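Local coordinates for protein periphilin-1 (Homo sapiens, PDB 6SWG) that probably serves in transcriptional silencing as a subunit of the HUSH complex, its C-terminal helical hairpin packing against another protein chain, at residues 22-27 with 85-90; 30-35 with 81-86. All blocks are in the same frame, centred on the assembly; numbering follows the deposited sequence.

In the fold
Both contacts hold together the same two elements, helix 23-56 and helix 61-93, which run antiparallel as a hairpin; in each, the short segments make an angle of 158°. Contact 1 lies near the open end, its centre about 19 Å from the centre of the chain, and none of its touching residues is buried. Contact 2 lies further in, about 11 Å from that centre, with three of its six touching residues buried. Phe86 takes part in both. Axis separation falls from 11.5 Å in contact 1 to 10.3 Å in contact 2, as tyrosine-centred surface packing gives way to an aliphatic layer with a lysine-phenylalanine CH-pi contact and a salt-bridge network at one side.

Contact 1 of 2, residues 22-27 with 85-90; sequences TTRSKA and HFIAEY
Tyr90 lays its ring across the first turn of helix 23-56 and has the largest share of the surface buried between residues 22-27 and 85-90, 80 of the 255 Å² summed over both segments. Its CG stands anti to the backbone N (chi1 -164°), which carries the ring across the gap to the other helix. The tight part of the contact is there: the hydroxyl OH lies 3.3 Å from the Thr23 methyl CG2, and CE2 of the ring meets Arg24 CB at 3.6 Å. The Ala27 methyl meets two rings more loosely, its CB 4.1 Å from Tyr90 CE1 and, in the plane of Phe86 at the edge, 3.9 Å from CZ of that ring.

Beyond this the packing thins. The extended Arg24 chain crosses Ile87 at about a right angle, and NH1 lies 4.1 Å from Ile87 CG2, a loose touch. The guanidinium is engaged further on, where NH1 forms a salt bridge with Asp91. On the exposed side, Thr22 caps helix 23-56, its OG1 accepting from Ser25 N at 3.1 Å.

No hydrogen bond joins the two segments, so their cohesion comes from apolar and aromatic contact; the Arg24 charge is probably balanced by Asp91, while NH2 is hydrogen-bonded to the backbone of a neighbouring chain of another protein.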
loop_
_atom_site.group_PDB
_atom_site.type_symbol
_atom_site.label_atom_id
_atom_site.label_comp_id
_atom_site.label_asym_id
_atom_site.label_seq_id
_atom_site.Cartn_x
_atom_site.Cartn_y
_atom_site.Cartn_z
ATOM N N THR B 22 11.154 19.260 -29.259
ATOM C CA THR B 22 11.366 20.417 -28.398
ATOM C C THR B 22 11.556 20.000 -26.957
ATOM O O THR B 22 10.993 19.002 -26.486
ATOM C CB THR B 22 10.195 21.424 -28.475
ATOM O OG1 THR B 22 8.910 20.770 -28.299
ATOM C CG2 THR B 22 10.224 22.193 -29.793
ATOM N N THR B 23 12.354 20.792 -26.251
ATOM C CA THR B 23 12.469 20.662 -24.809
ATOM C C THR B 23 11.085 20.476 -24.204
ATOM O O THR B 23 10.893 19.669 -23.274
ATOM C CB THR B 23 13.112 21.910 -24.211
ATOM O OG1 THR B 23 14.445 22.083 -24.701
ATOM C CG2 THR B 23 13.144 21.823 -22.699
ATOM N N ARG B 24 10.115 21.234 -24.734
ATOM C CA ARG B 24 8.821 21.325 -24.077
ATOM C C ARG B 24 8.002 20.082 -24.363
ATOM O O ARG B 24 7.305 19.573 -23.474
ATOM C CB ARG B 24 8.106 22.595 -24.548
ATOM C CG ARG B 24 6.599 22.540 -24.477
ATOM C CD ARG B 24 5.890 23.808 -25.071
ATOM N NE ARG B 24 4.515 23.876 -24.545
ATOM C CZ ARG B 24 3.469 23.219 -25.082
ATOM N NH1 ARG B 24 2.278 23.328 -24.543
ATOM N NH2 ARG B 24 3.581 22.483 -26.193
ATOM N N SER B 25 8.080 19.589 -25.599
ATOM C CA SER B 25 7.425 18.335 -25.913
ATOM C C SER B 25 8.013 17.220 -25.074
ATOM O O SER B 25 7.282 16.378 -24.542
ATOM C CB SER B 25 7.538 18.024 -27.398
ATOM O OG SER B 25 8.812 17.517 -27.728
ATOM N N LYS B 26 9.335 17.216 -24.912
ATOM C CA LYS B 26 9.941 16.171 -24.100
ATOM C C LYS B 26 9.494 16.261 -22.644
ATOM O O LYS B 26 9.227 15.231 -22.024
ATOM C CB LYS B 26 11.458 16.224 -24.173
ATOM C CG LYS B 26 12.034 15.815 -25.491
ATOM C CD LYS B 26 13.542 15.985 -25.442
ATOM C CE LYS B 26 14.102 16.251 -26.819
ATOM N NZ LYS B 26 15.523 16.740 -26.748
ATOM N N ALA B 27 9.436 17.472 -22.082
ATOM C CA ALA B 27 8.995 17.649 -20.694
ATOM C C ALA B 27 7.576 17.127 -20.485
ATOM O O ALA B 27 7.310 16.405 -19.503
ATOM C CB ALA B 27 9.066 19.131 -20.306
ATOM N N HIS B 85 -1.882 21.091 -14.820
ATOM C CA HIS B 85 -1.109 22.009 -13.995
ATOM C C HIS B 85 0.299 22.164 -14.541
ATOM O O HIS B 85 0.757 23.294 -14.768
ATOM C CB HIS B 85 -1.050 21.555 -12.554
ATOM C CG HIS B 85 -0.697 22.669 -11.638
ATOM N ND1 HIS B 85 0.476 22.696 -10.924
ATOM C CD2 HIS B 85 -1.330 23.835 -11.373
ATOM C CE1 HIS B 85 0.534 23.817 -10.229
ATOM N NE2 HIS B 85 -0.555 24.517 -10.478
ATOM N N PHE B 86 0.939 21.034 -14.882
ATOM C CA PHE B 86 2.302 21.068 -15.367
ATOM C C PHE B 86 2.382 21.887 -16.640
ATOM O O PHE B 86 3.064 22.925 -16.679
ATOM C CB PHE B 86 2.770 19.653 -15.622
ATOM C CG PHE B 86 4.151 19.558 -16.174
ATOM C CD1 PHE B 86 4.371 19.623 -17.527
ATOM C CD2 PHE B 86 5.225 19.369 -15.331
ATOM C CE1 PHE B 86 5.626 19.519 -18.032
ATOM C CE2 PHE B 86 6.501 19.260 -15.829
ATOM C CZ PHE B 86 6.700 19.322 -17.197
ATOM N N ILE B 87 1.531 21.567 -17.612
ATOM C CA ILE B 87 1.576 22.331 -18.831
ATOM C C ILE B 87 1.363 23.809 -18.512
ATOM O O ILE B 87 2.167 24.661 -18.930
ATOM C CB ILE B 87 0.549 21.793 -19.837
ATOM C CG1 ILE B 87 0.939 20.391 -20.277
ATOM C CG2 ILE B 87 0.416 22.733 -20.963
ATOM C CD1 ILE B 87 -0.250 19.665 -21.045
ATOM N N ALA B 88 0.311 24.144 -17.732
ATOM C CA ALA B 88 0.035 25.567 -17.476
ATOM C C ALA B 88 1.269 26.244 -16.821
ATOM O O ALA B 88 1.734 27.308 -17.285
ATOM C CB ALA B 88 -1.233 25.717 -16.629
ATOM N N GLU B 89 1.869 25.589 -15.806
ATOM C CA GLU B 89 3.053 26.173 -15.151
ATOM C C GLU B 89 4.164 26.407 -16.175
ATOM O O GLU B 89 4.713 27.520 -16.300
ATOM C CB GLU B 89 3.565 25.260 -14.033
ATOM C CG GLU B 89 2.732 25.273 -12.770
ATOM C CD GLU B 89 2.803 26.621 -12.048
ATOM O OE1 GLU B 89 1.932 26.959 -11.225
ATOM O OE2 GLU B 89 3.758 27.379 -12.279
ATOM N N TYR B 90 4.403 25.409 -17.014
ATOM C CA TYR B 90 5.484 25.521 -17.972
ATOM C C TYR B 90 5.230 26.668 -18.934
ATOM O O TYR B 90 6.158 27.380 -19.324
ATOM C CB TYR B 90 5.604 24.226 -18.765
ATOM C CG TYR B 90 6.891 24.068 -19.501
ATOM C CD1 TYR B 90 7.928 23.334 -18.921
ATOM C CD2 TYR B 90 7.088 24.621 -20.764
ATOM C CE1 TYR B 90 9.107 23.139 -19.567
ATOM C CE2 TYR B 90 8.318 24.427 -21.446
ATOM C CZ TYR B 90 9.310 23.681 -20.820
ATOM O OH TYR B 90 10.557 23.408 -21.351
#

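Contact 2 of 2, residues 30-35 with 81-86; sequences SKTKEI and EELKHF
Lys31 reaches over the Phe86 ring and ends between two carboxylates, so one side chain supplies both apolar and ionic contact between residues 30-35 and 81-86. At its root, CB lies 4.0 Å from Phe86 CZ. CG then sits over one face of the ring, 3.7 Å from the centroid and 20° off the normal, a CH-pi contact displaced toward the rim. CD has passed the rim, 3.7 Å from CD2 of Phe86. CE leaves the aromatic for the Glu82 carboxylate, and NZ completes the path: it bonds Glu34 OE1 at 2.8 Å, on the syn side of that carboxylate, and forms a longer salt bridge with Glu82 OE2 at 3.5 Å. The bend at chi2 (57°) lies over the ring, and the rest of the chain runs out extended past its rim to the acids. With an alanine here, the face of Phe86 would probably lose its cover and Glu34 and Glu82, like charges close together, the ammonium that both share.

Next to this network the interface becomes buried and aliphatic. Ile35 crosses Leu83 at about a right angle, CD1 meeting Leu83 CB at 3.7 Å, and its CG1 slides past the carboxylate carbon of Glu82. At the closest backbone pairing, Thr32 OG1 comes to 3.5 Å from Leu83 CD1; the hydroxyl is hydrogen-bonded to Ile28 O in its own helix. Apolar side chains of another protein's chain pack on Thr32, Ile35 and Leu83.

The antiparallel helices thus have two chemistries side by side: the aliphatic layer is continued by the partner protein, whereas the lysine probably offsets acidic charge from both helices.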
loop_
_atom_site.group_PDB
_atom_site.type_symbol
_atom_site.label_atom_id
_atom_site.label_comp_id
_atom_site.label_asym_id
_atom_site.label_seq_id
_atom_site.Cartn_x
_atom_site.Cartn_y
_atom_site.Cartn_z
ATOM N N SER B 30 7.583 13.217 -20.749
ATOM C CA SER B 30 8.131 12.571 -19.571
ATOM C C SER B 30 7.202 12.728 -18.383
ATOM O O SER B 30 7.016 11.777 -17.618
ATOM C CB SER B 30 9.500 13.132 -19.226
ATOM O OG SER B 30 10.440 12.633 -20.120
ATOM N N LYS B 31 6.626 13.932 -18.204
ATOM C CA LYS B 31 5.687 14.138 -17.105
ATOM C C LYS B 31 4.501 13.214 -17.240
ATOM O O LYS B 31 4.039 12.626 -16.260
ATOM C CB LYS B 31 5.178 15.582 -17.083
ATOM C CG LYS B 31 4.423 15.984 -15.806
ATOM C CD LYS B 31 5.246 15.792 -14.526
ATOM C CE LYS B 31 4.412 15.989 -13.266
ATOM N NZ LYS B 31 5.246 15.901 -12.034
ATOM N N THR B 32 4.056 13.009 -18.462
ATOM C CA THR B 32 2.951 12.118 -18.693
ATOM C C THR B 32 3.346 10.703 -18.341
ATOM O O THR B 32 2.592 9.986 -17.660
ATOM C CB THR B 32 2.520 12.220 -20.165
ATOM O OG1 THR B 32 2.066 13.563 -20.467
ATOM C CG2 THR B 32 1.447 11.237 -20.446
ATOM N N LYS B 33 4.546 10.300 -18.741
ATOM C CA LYS B 33 4.960 8.937 -18.434
ATOM C C LYS B 33 5.050 8.714 -16.922
ATOM O O LYS B 33 4.578 7.683 -16.405
ATOM C CB LYS B 33 6.274 8.638 -19.137
ATOM C CG LYS B 33 6.790 7.269 -18.820
ATOM C CD LYS B 33 8.067 6.981 -19.612
ATOM C CE LYS B 33 8.645 5.561 -19.361
ATOM N NZ LYS B 33 9.769 5.285 -20.373
ATOM N N GLU B 34 5.611 9.685 -16.198
ATOM C CA GLU B 34 5.719 9.573 -14.748
ATOM C C GLU B 34 4.336 9.464 -14.094
ATOM O O GLU B 34 4.107 8.604 -13.230
ATOM C CB GLU B 34 6.501 10.751 -14.207
ATOM C CG GLU B 34 6.453 10.920 -12.706
ATOM C CD GLU B 34 6.911 12.347 -12.301
ATOM O OE1 GLU B 34 6.209 13.339 -12.634
ATOM O OE2 GLU B 34 7.977 12.484 -11.669
ATOM N N ILE B 35 3.400 10.328 -14.496
ATOM C CA ILE B 35 2.064 10.263 -13.914
ATOM C C ILE B 35 1.454 8.895 -14.189
ATOM O O ILE B 35 0.765 8.333 -13.341
ATOM C CB ILE B 35 1.178 11.385 -14.500
ATOM C CG1 ILE B 35 1.644 12.778 -14.058
ATOM C CG2 ILE B 35 -0.332 11.149 -14.230
ATOM C CD1 ILE B 35 0.958 13.902 -14.952
ATOM N N GLU B 81 -5.648 16.401 -13.787
ATOM C CA GLU B 81 -5.415 17.764 -13.334
ATOM C C GLU B 81 -3.922 18.031 -13.203
ATOM O O GLU B 81 -3.441 19.091 -13.603
ATOM C CB GLU B 81 -6.102 18.072 -12.023
ATOM C CG GLU B 81 -6.574 19.529 -12.048
ATOM C CD GLU B 81 -5.406 20.562 -11.917
ATOM O OE1 GLU B 81 -4.599 20.386 -10.957
ATOM O OE2 GLU B 81 -5.266 21.512 -12.781
ATOM N N GLU B 82 -3.168 17.051 -12.701
ATOM C CA GLU B 82 -1.744 17.225 -12.482
ATOM C C GLU B 82 -1.055 17.594 -13.785
ATOM O O GLU B 82 -0.365 18.615 -13.866
ATOM C CB GLU B 82 -1.162 15.933 -11.925
ATOM C CG GLU B 82 0.325 16.008 -11.783
ATOM C CD GLU B 82 0.918 14.879 -10.930
ATOM O OE1 GLU B 82 0.162 13.969 -10.523
ATOM O OE2 GLU B 82 2.142 14.967 -10.623
ATOM N N LEU B 83 -1.391 16.866 -14.870
ATOM C CA LEU B 83 -0.736 17.120 -16.146
ATOM C C LEU B 83 -1.094 18.517 -16.647
ATOM O O LEU B 83 -0.211 19.278 -17.094
ATOM C CB LEU B 83 -1.133 16.054 -17.160
ATOM C CG LEU B 83 -0.474 16.295 -18.524
ATOM C CD1 LEU B 83 1.020 16.272 -18.466
ATOM C CD2 LEU B 83 -0.950 15.232 -19.523
ATOM N N LYS B 84 -2.368 18.908 -16.499
ATOM C CA LYS B 84 -2.738 20.260 -16.932
ATOM C C LYS B 84 -1.975 21.300 -16.132
ATOM O O LYS B 84 -1.351 22.205 -16.704
ATOM C CB LYS B 84 -4.228 20.498 -16.822
ATOM C CG LYS B 84 -5.011 19.683 -17.796
ATOM C CD LYS B 84 -6.511 19.949 -17.634
ATOM C CE LYS B 84 -7.317 19.089 -18.593
ATOM N NZ LYS B 84 -8.800 19.363 -18.652
ATOM N N HIS B 85 -1.882 21.091 -14.820
ATOM C CA HIS B 85 -1.109 22.009 -13.995
ATOM C C HIS B 85 0.299 22.164 -14.541
ATOM O O HIS B 85 0.757 23.294 -14.768
ATOM C CB HIS B 85 -1.050 21.555 -12.554
ATOM C CG HIS B 85 -0.697 22.669 -11.638
ATOM N ND1 HIS B 85 0.476 22.696 -10.924
ATOM C CD2 HIS B 85 -1.330 23.835 -11.373
ATOM C CE1 HIS B 85 0.534 23.817 -10.229
ATOM N NE2 HIS B 85 -0.555 24.517 -10.478
ATOM N N PHE B 86 0.939 21.034 -14.882
ATOM C CA PHE B 86 2.302 21.068 -15.367
ATOM C C PHE B 86 2.382 21.887 -16.640
ATOM O O PHE B 86 3.064 22.925 -16.679
ATOM C CB PHE B 86 2.770 19.653 -15.622
ATOM C CG PHE B 86 4.151 19.558 -16.174
ATOM C CD1 PHE B 86 4.371 19.623 -17.527
ATOM C CD2 PHE B 86 5.225 19.369 -15.331
ATOM C CE1 PHE B 86 5.626 19.519 -18.032
ATOM C CE2 PHE B 86 6.501 19.260 -15.829
ATOM C CZ PHE B 86 6.700 19.322 -17.197
#